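PDB 5G23: type-iv like pilin ttha1219 from Thermus thermophilus, which probably serves as a type IV pilin-like component of the pilus machinery linked to natural competence and DNA uptake. Local coordinates for residues D138-E143 / L180-P185; D47-T52 / L221-L226; V142-V147 / E211-P216. All blocks are in the same frame, centred on the assembly; numbering follows the deposited sequence.

Interaction 1: D138-E143 / L180-P185; sequences DEVQVE and LLASVP
Ser183 and Glu143 meet through their side chains: the Ser183 hydroxyl gives a hydrogen bond of 2.7 Å from OG to Glu143 OE2, arriving well above the carboxylate plane. The Ser183 OG sits between its own backbone N and carbonyl carbon, and this chi1 of 71° brings it round to the Glu143 carboxylate, which reaches over on an extended chain. Arg222 forms a salt bridge with the other carboxylate oxygen, OE1, and Arg220 also hydrogen-bonds to Ser183 OG, so the pair belongs to a small polar network on that face.

Beneath it, Gln141 and Ser183 exchange two backbone bonds, Gln141 N to Ser183 O at 3.0 Å and Ser183 N to Gln141 O at 2.9 Å. A third backbone bond runs from Glu143 N to Leu181 O. On the other face, which is turned to helix 44-61, Val140 CG2 lies alongside Val184 CG1 at 3.5 Å, and Val142 CG1 meets Leu180 CD2 at 3.8 Å.

Further out, Asp138 OD1 takes the backbone N of Val140 in an Asx turn, and Gln141 folds back so that NE2 bonds to Asp138 O. Both bonds hold the turn that leads into the strand. Val142 and Ala182 form the next, non-hydrogen-bonded pair, giving the register of two neighbouring antiparallel strands in the four-stranded sheet of this pilin-like domain.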
loop_
_atom_site.group_PDB
_atom_site.type_symbol
_atom_site.label_atom_id
_atom_site.label_comp_id
_atom_site.label_asym_id
_atom_site.label_seq_id
_atom_site.Cartn_x
_atom_site.Cartn_y
_atom_site.Cartn_z
ATOM N N ASP B 138 -0.266 9.539 -16.617
ATOM C CA ASP B 138 -1.147 9.183 -17.714
ATOM C C ASP B 138 -2.445 9.986 -17.646
ATOM O O ASP B 138 -2.437 11.205 -17.551
ATOM C CB ASP B 138 -1.401 7.628 -17.651
ATOM C CG ASP B 138 -1.904 7.056 -16.187
ATOM O OD1 ASP B 138 -2.623 7.678 -15.345
ATOM O OD2 ASP B 138 -1.565 5.884 -15.849
ATOM N N GLU B 139 -3.554 9.292 -17.650
ATOM C CA GLU B 139 -4.853 9.875 -17.448
ATOM C C GLU B 139 -4.781 10.660 -16.123
ATOM O O GLU B 139 -5.291 11.789 -16.026
ATOM C CB GLU B 139 -5.900 8.692 -17.467
ATOM C CG GLU B 139 -7.354 9.049 -17.273
ATOM C CD GLU B 139 -8.288 7.815 -17.260
ATOM O OE1 GLU B 139 -7.913 6.776 -17.861
ATOM O OE2 GLU B 139 -9.419 7.878 -16.684
ATOM N N VAL B 140 -4.184 10.048 -15.097
ATOM C CA VAL B 140 -4.017 10.715 -13.789
ATOM C C VAL B 140 -2.755 11.517 -13.853
ATOM O O VAL B 140 -1.725 11.002 -14.198
ATOM C CB VAL B 140 -3.940 9.725 -12.600
ATOM C CG1 VAL B 140 -3.674 10.441 -11.313
ATOM C CG2 VAL B 140 -5.193 8.848 -12.519
ATOM N N GLN B 141 -2.849 12.776 -13.476
ATOM C CA GLN B 141 -1.672 13.647 -13.342
ATOM C C GLN B 141 -1.505 14.041 -11.925
ATOM O O GLN B 141 -2.448 14.599 -11.301
ATOM C CB GLN B 141 -1.839 14.908 -14.201
ATOM C CG GLN B 141 -1.759 14.588 -15.690
ATOM C CD GLN B 141 -0.356 14.269 -16.110
ATOM O OE1 GLN B 141 0.596 15.035 -15.841
ATOM N NE2 GLN B 141 -0.195 13.145 -16.771
ATOM N N VAL B 142 -0.331 13.773 -11.367
ATOM C CA VAL B 142 0.023 14.233 -10.028
ATOM C C VAL B 142 0.554 15.648 -10.208
ATOM O O VAL B 142 1.617 15.815 -10.754
ATOM C CB VAL B 142 1.021 13.242 -9.330
ATOM C CG1 VAL B 142 1.437 13.766 -7.966
ATOM C CG2 VAL B 142 0.342 11.896 -9.149
ATOM N N GLU B 143 -0.202 16.636 -9.723
ATOM C CA GLU B 143 0.111 18.065 -9.921
ATOM C C GLU B 143 0.935 18.641 -8.755
ATOM O O GLU B 143 1.565 19.684 -8.903
ATOM C CB GLU B 143 -1.143 18.854 -10.080
ATOM C CG GLU B 143 -1.826 18.414 -11.379
ATOM C CD GLU B 143 -3.120 19.120 -11.658
ATOM O OE1 GLU B 143 -3.662 19.858 -10.793
ATOM O OE2 GLU B 143 -3.620 18.870 -12.751
ATOM N N LEU B 180 -0.787 15.253 -1.628
ATOM C CA LEU B 180 -0.901 15.003 -3.029
ATOM C C LEU B 180 -2.118 15.753 -3.606
ATOM O O LEU B 180 -3.201 15.828 -2.953
ATOM C CB LEU B 180 -1.096 13.505 -3.274
ATOM C CG LEU B 180 0.116 12.608 -3.094
ATOM C CD1 LEU B 180 -0.307 11.144 -3.051
ATOM C CD2 LEU B 180 1.072 12.880 -4.257
ATOM N N LEU B 181 -1.908 16.364 -4.770
ATOM C CA LEU B 181 -2.985 16.895 -5.616
ATOM C C LEU B 181 -2.897 16.159 -6.935
ATOM O O LEU B 181 -1.832 16.067 -7.534
ATOM C CB LEU B 181 -2.832 18.369 -5.819
ATOM C CG LEU B 181 -3.802 19.034 -6.737
ATOM C CD1 LEU B 181 -5.193 19.070 -6.178
ATOM C CD2 LEU B 181 -3.339 20.466 -7.046
ATOM N N ALA B 182 -4.026 15.648 -7.404
ATOM C CA ALA B 182 -4.072 14.954 -8.668
ATOM C C ALA B 182 -5.309 15.390 -9.422
ATOM O O ALA B 182 -6.305 15.846 -8.852
ATOM C CB ALA B 182 -4.059 13.443 -8.503
ATOM N N SER B 183 -5.237 15.198 -10.731
ATOM C CA SER B 183 -6.374 15.472 -11.633
ATOM C C SER B 183 -6.568 14.388 -12.641
ATOM O O SER B 183 -5.634 13.683 -13.046
ATOM C CB SER B 183 -6.176 16.818 -12.373
ATOM O OG SER B 183 -5.131 16.750 -13.361
ATOM N N VAL B 184 -7.798 14.324 -13.109
ATOM C CA VAL B 184 -8.184 13.414 -14.198
ATOM C C VAL B 184 -9.287 14.048 -15.031
ATOM O O VAL B 184 -10.088 14.864 -14.512
ATOM C CB VAL B 184 -8.798 12.057 -13.670
ATOM C CG1 VAL B 184 -7.784 11.159 -13.041
ATOM C CG2 VAL B 184 -9.961 12.281 -12.746
ATOM N N PRO B 185 -9.391 13.662 -16.302
ATOM C CA PRO B 185 -10.527 14.149 -17.111
ATOM C C PRO B 185 -11.841 13.565 -16.654
ATOM O O PRO B 185 -11.845 12.438 -16.155
ATOM C CB PRO B 185 -10.227 13.650 -18.520
ATOM C CG PRO B 185 -8.858 13.097 -18.499
ATOM C CD PRO B 185 -8.516 12.758 -17.064
#

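Interaction 2: D47-T52 / L221-L226; sequences DELSLT and LRAEKL
Ser50 OG is approached by two groups: Lys225 NZ reaches it from the strand in a long, weak hydrogen bond of 3.4 Å, and within the helix it is hydrogen-bonded to Ala46 O. The contact joins helix 44-61 to the edge strand 221-230 of the four-stranded antiparallel sheet, an arrangement of helix against sheet familiar from type IV pilins. The segments 47-52 and 221-226 run in nearly the same direction, 27° apart, with their axes 8.5 Å from each other at the closest.

Lys225 sends its chain out straight from CG to CE and bends only at the end (chi4 73°), which turns the ammonium toward the serine. On the way its methylenes pass the helix backbone, with Lys225 CD 3.8 Å from Leu49 O. The apolar part of the contact belongs to Leu49, the buried residue here. Leu49 CD1 touches Ala223 CB at 3.9 Å and lies over the peptide joining Ala223 to Glu224. Glu224 points away from the helix, and its carboxylate is bonded on the far side by Thr198, Tyr179 and Gly196 N.

Ala223 also packs on Leu45, one turn before Leu49, while Leu51 and Thr52 lie against the second subunit. Inside the helix, Glu48 O is held by two donors of one residue, which come from opposite faces of its carbonyl plane: Thr52 N at 3.1 Å and Thr52 OG1 at 2.9 Å.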
loop_
_atom_site.group_PDB
_atom_site.type_symbol
_atom_site.label_atom_id
_atom_site.label_comp_id
_atom_site.label_asym_id
_atom_site.label_seq_id
_atom_site.Cartn_x
_atom_site.Cartn_y
_atom_site.Cartn_z
ATOM N N ASP B 47 -10.241 7.521 -3.812
ATOM C CA ASP B 47 -9.913 6.142 -3.345
ATOM C C ASP B 47 -8.513 5.782 -3.748
ATOM O O ASP B 47 -7.742 5.147 -2.971
ATOM C CB ASP B 47 -10.908 5.102 -3.872
ATOM C CG ASP B 47 -12.255 5.199 -3.223
ATOM O OD1 ASP B 47 -12.433 5.884 -2.166
ATOM O OD2 ASP B 47 -13.171 4.564 -3.787
ATOM N N GLU B 48 -8.091 6.268 -4.901
ATOM C CA GLU B 48 -6.717 5.973 -5.322
ATOM C C GLU B 48 -5.681 6.740 -4.499
ATOM O O GLU B 48 -4.574 6.266 -4.277
ATOM C CB GLU B 48 -6.461 6.357 -6.750
ATOM C CG GLU B 48 -5.258 5.670 -7.322
ATOM C CD GLU B 48 -5.100 5.924 -8.829
ATOM O OE1 GLU B 48 -5.904 6.702 -9.466
ATOM O OE2 GLU B 48 -4.182 5.274 -9.390
ATOM N N LEU B 49 -5.988 7.974 -4.178
ATOM C CA LEU B 49 -5.128 8.769 -3.305
ATOM C C LEU B 49 -5.073 8.112 -1.901
ATOM O O LEU B 49 -3.974 8.134 -1.266
ATOM C CB LEU B 49 -5.592 10.200 -3.171
ATOM C CG LEU B 49 -5.505 11.053 -4.430
ATOM C CD1 LEU B 49 -6.035 12.433 -4.195
ATOM C CD2 LEU B 49 -4.065 11.167 -4.966
ATOM N N SER B 50 -6.177 7.583 -1.418
ATOM C CA SER B 50 -6.167 6.881 -0.095
ATOM C C SER B 50 -5.269 5.617 -0.121
ATOM O O SER B 50 -4.527 5.428 0.796
ATOM C CB SER B 50 -7.568 6.507 0.374
ATOM O OG SER B 50 -8.242 7.773 0.585
ATOM N N LEU B 51 -5.300 4.855 -1.212
ATOM C CA LEU B 51 -4.423 3.720 -1.371
ATOM C C LEU B 51 -2.966 4.206 -1.326
ATOM O O LEU B 51 -2.111 3.565 -0.703
ATOM C CB LEU B 51 -4.725 2.986 -2.674
ATOM C CG LEU B 51 -5.990 2.132 -2.699
ATOM C CD1 LEU B 51 -6.263 1.685 -4.120
ATOM C CD2 LEU B 51 -5.822 0.916 -1.832
ATOM N N THR B 52 -2.687 5.290 -2.046
ATOM C CA THR B 52 -1.333 5.809 -2.184
ATOM C C THR B 52 -0.837 6.243 -0.834
ATOM O O THR B 52 0.287 5.929 -0.409
ATOM C CB THR B 52 -1.306 7.012 -3.203
ATOM O OG1 THR B 52 -1.732 6.554 -4.469
ATOM C CG2 THR B 52 0.064 7.568 -3.369
ATOM N N LEU B 221 -11.326 17.018 -13.232
ATOM C CA LEU B 221 -11.675 16.679 -11.849
ATOM C C LEU B 221 -10.395 16.643 -11.017
ATOM O O LEU B 221 -9.449 15.958 -11.395
ATOM C CB LEU B 221 -12.340 15.310 -11.798
ATOM C CG LEU B 221 -12.885 14.756 -10.491
ATOM C CD1 LEU B 221 -13.949 13.693 -10.693
ATOM C CD2 LEU B 221 -11.751 14.063 -9.789
ATOM N N ARG B 222 -10.413 17.315 -9.880
ATOM C CA ARG B 222 -9.280 17.356 -8.963
ATOM C C ARG B 222 -9.634 16.807 -7.611
ATOM O O ARG B 222 -10.780 16.957 -7.155
ATOM C CB ARG B 222 -8.717 18.742 -8.817
ATOM C CG ARG B 222 -7.832 19.111 -9.969
ATOM C CD ARG B 222 -7.266 20.537 -9.935
ATOM N NE ARG B 222 -6.379 20.574 -11.113
ATOM C CZ ARG B 222 -6.763 20.753 -12.383
ATOM N NH1 ARG B 222 -7.965 21.232 -12.699
ATOM N NH2 ARG B 222 -5.896 20.548 -13.366
ATOM N N ALA B 223 -8.676 16.102 -7.013
ATOM C CA ALA B 223 -8.819 15.620 -5.622
ATOM C C ALA B 223 -7.442 15.731 -4.943
ATOM O O ALA B 223 -6.413 15.721 -5.617
ATOM C CB ALA B 223 -9.279 14.202 -5.585
ATOM N N GLU B 224 -7.476 15.902 -3.647
ATOM C CA GLU B 224 -6.241 16.063 -2.864
ATOM C C GLU B 224 -6.294 15.280 -1.586
ATOM O O GLU B 224 -7.357 14.837 -1.133
ATOM C CB GLU B 224 -5.999 17.545 -2.559
ATOM C CG GLU B 224 -7.058 18.098 -1.559
ATOM C CD GLU B 224 -6.978 19.575 -1.300
ATOM O OE1 GLU B 224 -6.067 20.279 -1.835
ATOM O OE2 GLU B 224 -7.907 20.066 -0.590
ATOM N N LYS B 225 -5.123 15.044 -0.992
ATOM C CA LYS B 225 -5.087 14.359 0.215
ATOM C C LYS B 225 -3.887 14.851 1.029
ATOM O O LYS B 225 -2.799 14.943 0.517
ATOM C CB LYS B 225 -5.013 12.859 0.037
ATOM C CG LYS B 225 -5.367 12.143 1.349
ATOM C CD LYS B 225 -5.330 10.663 1.157
ATOM C CE LYS B 225 -5.612 9.935 2.457
ATOM N NZ LYS B 225 -7.054 10.058 2.790
ATOM N N LEU B 226 -4.162 15.177 2.280
ATOM C CA LEU B 226 -3.126 15.457 3.294
ATOM C C LEU B 226 -3.161 14.353 4.338
ATOM O O LEU B 226 -4.222 14.051 4.886
ATOM C CB LEU B 226 -3.374 16.786 3.981
ATOM C CG LEU B 226 -2.444 17.205 5.125
ATOM C CD1 LEU B 226 -1.078 17.531 4.596
ATOM C CD2 LEU B 226 -3.005 18.377 5.875
#

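Interaction 3: V142-V147 / E211-P216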
loop_
_atom_site.group_PDB
_atom_site.type_symbol
_atom_site.label_atom_id
_atom_site.label_comp_id
_atom_site.label_asym_id
_atom_site.label_seq_id
_atom_site.Cartn_x
_atom_site.Cartn_y
_atom_site.Cartn_z
ATOM N N VAL B 142 -0.331 13.773 -11.367
ATOM C CA VAL B 142 0.023 14.233 -10.028
ATOM C C VAL B 142 0.554 15.648 -10.208
ATOM O O VAL B 142 1.617 15.815 -10.754
ATOM C CB VAL B 142 1.021 13.242 -9.330
ATOM C CG1 VAL B 142 1.437 13.766 -7.966
ATOM C CG2 VAL B 142 0.342 11.896 -9.149
ATOM N N GLU B 143 -0.202 16.636 -9.723
ATOM C CA GLU B 143 0.111 18.065 -9.921
ATOM C C GLU B 143 0.935 18.641 -8.755
ATOM O O GLU B 143 1.565 19.684 -8.903
ATOM C CB GLU B 143 -1.143 18.854 -10.080
ATOM C CG GLU B 143 -1.826 18.414 -11.379
ATOM C CD GLU B 143 -3.120 19.120 -11.658
ATOM O OE1 GLU B 143 -3.662 19.858 -10.793
ATOM O OE2 GLU B 143 -3.620 18.870 -12.751
ATOM N N ALA B 144 0.926 17.965 -7.624
ATOM C CA ALA B 144 1.728 18.398 -6.452
ATOM C C ALA B 144 1.990 17.278 -5.501
ATOM O O ALA B 144 1.085 16.460 -5.228
ATOM C CB ALA B 144 1.041 19.571 -5.744
ATOM N N PHE B 145 3.229 17.204 -5.017
ATOM C CA PHE B 145 3.651 16.288 -3.972
ATOM C C PHE B 145 4.500 17.135 -3.053
ATOM O O PHE B 145 5.406 17.819 -3.475
ATOM C CB PHE B 145 4.437 15.044 -4.456
ATOM C CG PHE B 145 4.919 14.123 -3.374
ATOM C CD1 PHE B 145 4.077 13.616 -2.430
ATOM C CD2 PHE B 145 6.254 13.696 -3.338
ATOM C CE1 PHE B 145 4.543 12.751 -1.423
ATOM C CE2 PHE B 145 6.756 12.831 -2.331
ATOM C CZ PHE B 145 5.869 12.324 -1.405
ATOM N N ARG B 146 4.056 17.204 -1.805
ATOM C CA ARG B 146 4.710 18.076 -0.782
ATOM C C ARG B 146 4.957 17.234 0.431
ATOM O O ARG B 146 4.099 16.375 0.841
ATOM C CB ARG B 146 3.843 19.291 -0.378
ATOM C CG ARG B 146 3.474 20.207 -1.495
ATOM C CD ARG B 146 4.709 20.945 -2.028
ATOM N NE ARG B 146 4.245 21.970 -2.954
ATOM C CZ ARG B 146 4.159 21.799 -4.265
ATOM N NH1 ARG B 146 4.523 20.650 -4.842
ATOM N NH2 ARG B 146 3.613 22.769 -5.016
ATOM N N VAL B 147 6.119 17.446 1.099
ATOM C CA VAL B 147 6.388 16.790 2.381
ATOM C C VAL B 147 6.933 17.871 3.330
ATOM O O VAL B 147 7.864 18.566 2.973
ATOM C CB VAL B 147 7.468 15.711 2.252
ATOM C CG1 VAL B 147 7.728 15.010 3.557
ATOM C CG2 VAL B 147 7.064 14.670 1.169
ATOM N N GLU B 211 3.047 25.364 0.238
ATOM C CA GLU B 211 3.170 25.996 -1.069
ATOM C C GLU B 211 2.249 25.300 -2.097
ATOM O O GLU B 211 2.678 24.815 -3.139
ATOM C CB GLU B 211 4.598 25.971 -1.578
ATOM C CG GLU B 211 5.446 26.935 -0.813
ATOM C CD GLU B 211 6.945 26.866 -1.090
ATOM O OE1 GLU B 211 7.407 26.194 -2.015
ATOM O OE2 GLU B 211 7.635 27.541 -0.344
ATOM N N LEU B 212 0.998 25.248 -1.715
ATOM C CA LEU B 212 -0.004 24.566 -2.585
ATOM C C LEU B 212 -0.146 25.359 -3.861
ATOM O O LEU B 212 -0.164 26.604 -3.815
ATOM C CB LEU B 212 -1.298 24.485 -1.830
ATOM C CG LEU B 212 -1.300 23.700 -0.557
ATOM C CD1 LEU B 212 -2.712 23.528 -0.054
ATOM C CD2 LEU B 212 -0.619 22.348 -0.773
ATOM N N PRO B 213 -0.155 24.685 -5.005
ATOM C CA PRO B 213 -0.313 25.366 -6.248
ATOM C C PRO B 213 -1.780 25.763 -6.516
ATOM O O PRO B 213 -2.697 25.532 -5.682
ATOM C CB PRO B 213 0.082 24.337 -7.255
ATOM C CG PRO B 213 -0.434 23.066 -6.652
ATOM C CD PRO B 213 -0.298 23.229 -5.172
ATOM N N GLY B 214 -1.947 26.539 -7.574
ATOM C CA GLY B 214 -3.282 26.895 -8.075
ATOM C C GLY B 214 -3.716 25.720 -8.969
ATOM O O GLY B 214 -3.031 24.715 -9.050
ATOM N N ALA B 215 -4.909 25.800 -9.496
ATOM C CA ALA B 215 -5.389 24.755 -10.401
ATOM C C ALA B 215 -5.655 25.367 -11.753
ATOM O O ALA B 215 -6.384 26.377 -11.837
ATOM C CB ALA B 215 -6.591 24.050 -9.810
ATOM N N PRO B 216 -5.029 24.836 -12.786
ATOM C CA PRO B 216 -5.296 25.420 -14.098
ATOM C C PRO B 216 -6.793 25.261 -14.465
ATOM O O PRO B 216 -7.438 24.341 -13.990
ATOM C CB PRO B 216 -4.388 24.642 -15.042
ATOM C CG PRO B 216 -3.819 23.526 -14.277
ATOM C CD PRO B 216 -4.087 23.708 -12.820
HETATM O O HOH W 1 -2.322 22.129 -10.108
#
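The guanidinium of Arg146 offers its edge to the carbonyl of Glu211, whose O and C lie in or near the guanidinium plane. Two nitrogens grip the one oxygen side-on: Arg146 NH2 bonds to Glu211 O at 2.9 Å and Arg146 NE bonds to it more loosely at 3.3 Å. Seen from the acceptor, both donors stand on the same face of the carbonyl plane, NH2 tilted only slightly from it and NE well above. Arg146 NH1 turns back to the strand and bonds to Phe145 O at 3.3 Å, again near the guanidinium plane but far above that of the carbonyl. Three bonds thus fix the rotation of the group. A bend at chi2 (-68°) swings the chain round to bring NE and NH2 to the loop, and NE has a further weak bond to Leu210 O.

Glu211 has a positive phi (54°) and ends the short helix 207-210 in a Schellman motif, so the arginine binds the backbone just where the helix stops. The Glu211 carboxylate forms a salt bridge with Arg157.

From there the loop runs back along strand 141-151 in nearly the opposite direction. Pro213 sets its ring against the strand, with CG 3.9 Å from Ala144 CB and CD 3.9 Å from Arg146 NH2; the proline and arginine side chains run past each other in opposite directions. Ala144 and Glu143 both face Leu181 in a classic beta bulge. Farther along, one water spans the contact, donating to Glu143 OE1 at 2.7 Å and to Gly214 O at 2.9 Å. Pro216 CD lies near the same oxygen of this carboxylate, which Ser183 and Arg222 engage as well.

In the fold
All three contacts reach the four-stranded sheet, whose strand 173-184 lies between 141-151 and 221-230. Interactions 1 and 3 share Val142 and Glu143, and their centres are about 10 Å apart; Leu181 N reaches Ala144 O at 3.0 Å between them. Interaction 2 adds the outer strand and helix 44-61: its centre is about 9 Å from that of interaction 1, joined through Val184 O and Leu221 N at 2.8 Å. Glu143 ties all three together, because its OE1 forms a 2.8 Å salt bridge with Arg222 NE of segment 221-226. Interactions 1 and 2 also touch the second subunit, whereas interaction 3 does not.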